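Local coordinates for Cobalt/magnesium transport protein CorA (Methanocaldococcus jannaschii, PDB 4EGW), which mediates the influx of magnesium ions as a homopentamer that closes when cytoplasmic magnesium is high and opens when it is low, at residues Y100-F105 with N163-S168. Residues are numbered along the deposited sequence; the frame is centred on the assembly and turned at random.
Sequences YKAPLF and NEITRS
Ile165 meets Tyr100, Ala102 and Pro103 and is the main helix residue in the contact between 100-105 and 163-168. Its two branches divide the work. Ile165 CG2 lies anti to the backbone N and sits 3.6 Å from Ala102 CB. Ile165 CG2 also reaches Pro103 CD at 3.9 Å and lies beside Lys101 O. The other branch runs out extended (chi2 -179°), which carries CD1 to the Tyr100 ring. There Ile165 CD1 lies 3.6 Å from Tyr100 CD2 and meets the ring at a slant.

A second apolar patch lies further along the strand. The Pro103 ring leans on the Ser168 side chain, with CG and CD both next to Ser168 CB. The Ser168 hydroxyl lies at the margin of this patch, and its OG is hydrogen-bonded to Arg136.

Several polar groups at the margin bond outside the contact. Tyr100 OH is 4.0 Å from Thr166 OG1, too far for a bond, and that OG1 is hydrogen-bonded to Leu162 O within the helix. Lys101 O, beside the Ile165 methyl, accepts hydrogen bonds from Tyr169 OH and Asn216 ND2.

The Tyr100 ring also touches Asn216, Val219 and Leu220 of helix 193-225, and Ile165 and Ser168 touch Ala133 of helix 132-143. Replacing Tyr100 by an alanine would probably leave Ile165 CD1 without its aromatic neighbour and open a gap toward helix 193-225. The segment axes approach to 7.3 Å at a crossing angle of 43°. The contact joins the mixed sheet of the cytoplasmic domain to the long helix 156-186. With side chains meeting carbon to carbon, and Thr166 OG1, Ser168 OG and Lys101 O bonded outside the contact, the junction probably depends on shape fit and burial rather than on directional bonds between the segments.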
ATOM      1  N   TYR A 100     -17.940  -3.197   7.832  1.00 45.72           N
ATOM      2  CA  TYR A 100     -16.498  -3.257   7.801  1.00 36.88           C
ATOM      3  C   TYR A 100     -15.928  -1.963   8.331  1.00 44.03           C
ATOM      4  O   TYR A 100     -16.532  -0.905   8.168  1.00 46.08           O
ATOM      5  CB  TYR A 100     -16.046  -3.488   6.374  1.00 35.59           C
ATOM      6  CG  TYR A 100     -14.805  -4.319   6.253  1.00 39.07           C
ATOM      7  CD1 TYR A 100     -14.851  -5.692   6.419  1.00 41.28           C
ATOM      8  CD2 TYR A 100     -13.583  -3.730   5.963  1.00 44.64           C
ATOM      9  CE1 TYR A 100     -13.709  -6.461   6.299  1.00 47.80           C
ATOM     10  CE2 TYR A 100     -12.437  -4.486   5.839  1.00 48.66           C
ATOM     11  CZ  TYR A 100     -12.503  -5.852   6.006  1.00 49.78           C
ATOM     12  OH  TYR A 100     -11.356  -6.603   5.883  1.00 53.32           O
ATOM     13  N   LYS A 101     -14.775  -2.050   8.990  1.00 48.16           N
ATOM     14  CA  LYS A 101     -14.110  -0.866   9.524  1.00 44.80           C
ATOM     15  C   LYS A 101     -13.021  -0.367   8.588  1.00 42.80           C
ATOM     16  O   LYS A 101     -12.057  -1.075   8.292  1.00 39.90           O
ATOM     17  CB  LYS A 101     -13.511  -1.137  10.903  1.00 44.14           C
ATOM     18  CG  LYS A 101     -14.528  -1.148  12.026  1.00 46.27           C
ATOM     19  CD  LYS A 101     -14.793   0.235  12.594  1.00 32.81           C
ATOM     20  CE  LYS A 101     -15.913   0.161  13.584  1.00 28.29           C
ATOM     21  NZ  LYS A 101     -16.165   1.510  14.134  1.00 43.03           N
ATOM     22  N   ALA A 102     -13.177   0.871   8.146  1.00 40.88           N
ATOM     23  CA  ALA A 102     -12.216   1.491   7.271  1.00 40.58           C
ATOM     24  C   ALA A 102     -11.605   2.687   7.989  1.00 41.58           C
ATOM     25  O   ALA A 102     -12.261   3.325   8.816  1.00 40.25           O
ATOM     26  CB  ALA A 102     -12.901   1.932   6.015  1.00 41.06           C
ATOM     27  N   PRO A 103     -10.338   2.991   7.682  1.00 37.64           N
ATOM     28  CA  PRO A 103      -9.677   4.160   8.265  1.00 37.79           C
ATOM     29  C   PRO A 103     -10.487   5.445   8.027  1.00 37.67           C
ATOM     30  O   PRO A 103     -11.130   5.602   6.995  1.00 47.23           O
ATOM     31  CB  PRO A 103      -8.338   4.212   7.510  1.00 40.77           C
ATOM     32  CG  PRO A 103      -8.105   2.814   7.057  1.00 40.81           C
ATOM     33  CD  PRO A 103      -9.476   2.306   6.701  1.00 40.98           C
ATOM     34  N   LEU A 104     -10.456   6.349   8.997  1.00 34.77           N
ATOM     35  CA  LEU A 104     -11.187   7.606   8.929  1.00 32.37           C
ATOM     36  C   LEU A 104     -10.193   8.707   9.231  1.00 41.94           C
ATOM     37  O   LEU A 104      -9.426   8.624  10.191  1.00 47.81           O
ATOM     38  CB  LEU A 104     -12.296   7.620   9.971  1.00 29.05           C
ATOM     39  CG  LEU A 104     -12.998   8.950  10.217  1.00 41.63           C
ATOM     40  CD1 LEU A 104     -13.638   9.450   8.948  1.00 29.85           C
ATOM     41  CD2 LEU A 104     -14.030   8.833  11.344  1.00 44.63           C
ATOM     42  N   PHE A 105     -10.196   9.747   8.420  1.00 50.86           N
ATOM     43  CA  PHE A 105      -9.149  10.749   8.523  1.00 58.86           C
ATOM     44  C   PHE A 105      -9.690  12.059   9.079  1.00 59.38           C
ATOM     45  O   PHE A 105     -10.819  12.458   8.790  1.00 51.72           O
ATOM     46  CB  PHE A 105      -8.481  10.945   7.166  1.00 62.67           C
ATOM     47  CG  PHE A 105      -8.348   9.668   6.367  1.00 66.12           C
ATOM     48  CD1 PHE A 105      -9.478   8.984   5.923  1.00 68.91           C
ATOM     49  CD2 PHE A 105      -7.105   9.159   6.044  1.00 62.63           C
ATOM     50  CE1 PHE A 105      -9.362   7.816   5.186  1.00 64.75           C
ATOM     51  CE2 PHE A 105      -6.987   7.997   5.299  1.00 58.87           C
ATOM     52  CZ  PHE A 105      -8.114   7.323   4.875  1.00 58.50           C
ATOM     53  N   ASN A 163     -10.141  -4.886  -0.017  1.00 39.74           N
ATOM     54  CA  ASN A 163      -8.724  -4.733  -0.238  1.00 43.90           C
ATOM     55  C   ASN A 163      -8.299  -3.281  -0.141  1.00 52.94           C
ATOM     56  O   ASN A 163      -7.399  -2.945   0.626  1.00 64.80           O
ATOM     57  CB  ASN A 163      -8.323  -5.268  -1.599  1.00 44.59           C
ATOM     58  CG  ASN A 163      -6.876  -5.667  -1.641  1.00 48.02           C
ATOM     59  OD1 ASN A 163      -6.326  -6.154  -0.644  1.00 47.90           O
ATOM     60  ND2 ASN A 163      -6.240  -5.464  -2.784  1.00 48.96           N
ATOM     61  N   GLU A 164      -8.932  -2.419  -0.930  1.00 45.24           N
ATOM     62  CA  GLU A 164      -8.581  -1.011  -0.893  1.00 40.60           C
ATOM     63  C   GLU A 164      -8.666  -0.493   0.517  1.00 42.05           C
ATOM     64  O   GLU A 164      -7.810   0.275   0.946  1.00 53.76           O
ATOM     65  CB  GLU A 164      -9.456  -0.173  -1.815  1.00 44.71           C
ATOM     66  CG  GLU A 164      -8.895  -0.028  -3.219  1.00 45.74           C
ATOM     67  CD  GLU A 164      -7.417   0.324  -3.224  1.00 48.03           C
ATOM     68  OE1 GLU A 164      -7.000   1.183  -2.408  1.00 45.30           O
ATOM     69  OE2 GLU A 164      -6.673  -0.271  -4.040  1.00 49.81           O
ATOM     70  N   ILE A 165      -9.681  -0.916   1.256  1.00 43.89           N
ATOM     71  CA  ILE A 165      -9.771  -0.487   2.638  1.00 44.55           C
ATOM     72  C   ILE A 165      -8.508  -0.954   3.316  1.00 46.91           C
ATOM     73  O   ILE A 165      -7.715  -0.147   3.800  1.00 45.67           O
ATOM     74  CB  ILE A 165     -10.964  -1.111   3.348  1.00 47.33           C
ATOM     75  CG1 ILE A 165     -12.267  -0.620   2.724  1.00 45.78           C
ATOM     76  CG2 ILE A 165     -10.926  -0.787   4.830  1.00 48.09           C
ATOM     77  CD1 ILE A 165     -13.491  -1.186   3.399  1.00 45.11           C
ATOM     78  N   THR A 166      -8.288  -2.264   3.287  1.00 47.50           N
ATOM     79  CA  THR A 166      -7.141  -2.844   3.976  1.00 45.40           C
ATOM     80  C   THR A 166      -5.861  -2.090   3.622  1.00 42.19           C
ATOM     81  O   THR A 166      -4.998  -1.858   4.477  1.00 44.31           O
ATOM     82  CB  THR A 166      -7.001  -4.341   3.676  1.00 45.73           C
ATOM     83  OG1 THR A 166      -8.231  -5.010   3.998  1.00 49.59           O
ATOM     84  CG2 THR A 166      -5.873  -4.942   4.502  1.00 39.78           C
ATOM     85  N   ARG A 167      -5.763  -1.694   2.358  1.00 37.97           N
ATOM     86  CA  ARG A 167      -4.642  -0.900   1.873  1.00 33.56           C
ATOM     87  C   ARG A 167      -4.614   0.499   2.471  1.00 40.65           C
ATOM     88  O   ARG A 167      -3.541   1.091   2.629  1.00 33.12           O
ATOM     89  CB  ARG A 167      -4.683  -0.821   0.359  1.00 29.28           C
ATOM     90  CG  ARG A 167      -3.741  -1.798  -0.300  1.00 39.44           C
ATOM     91  CD  ARG A 167      -3.818  -1.696  -1.820  1.00 52.65           C
ATOM     92  NE  ARG A 167      -3.704  -0.320  -2.298  1.00 60.72           N
ATOM     93  CZ  ARG A 167      -2.611   0.187  -2.854  1.00 69.94           C
ATOM     94  NH1 ARG A 167      -1.529  -0.568  -3.005  1.00 70.64           N
ATOM     95  NH2 ARG A 167      -2.600   1.446  -3.269  1.00 76.20           N
ATOM     96  N   SER A 168      -5.791   1.031   2.796  1.00 49.76           N
ATOM     97  CA  SER A 168      -5.867   2.282   3.549  1.00 51.62           C
ATOM     98  C   SER A 168      -5.087   2.075   4.837  1.00 51.09           C
ATOM     99  O   SER A 168      -4.167   2.818   5.151  1.00 50.68           O
ATOM    100  CB  SER A 168      -7.319   2.649   3.894  1.00 54.58           C
ATOM    101  OG  SER A 168      -8.141   2.770   2.747  1.00 59.69           O
TER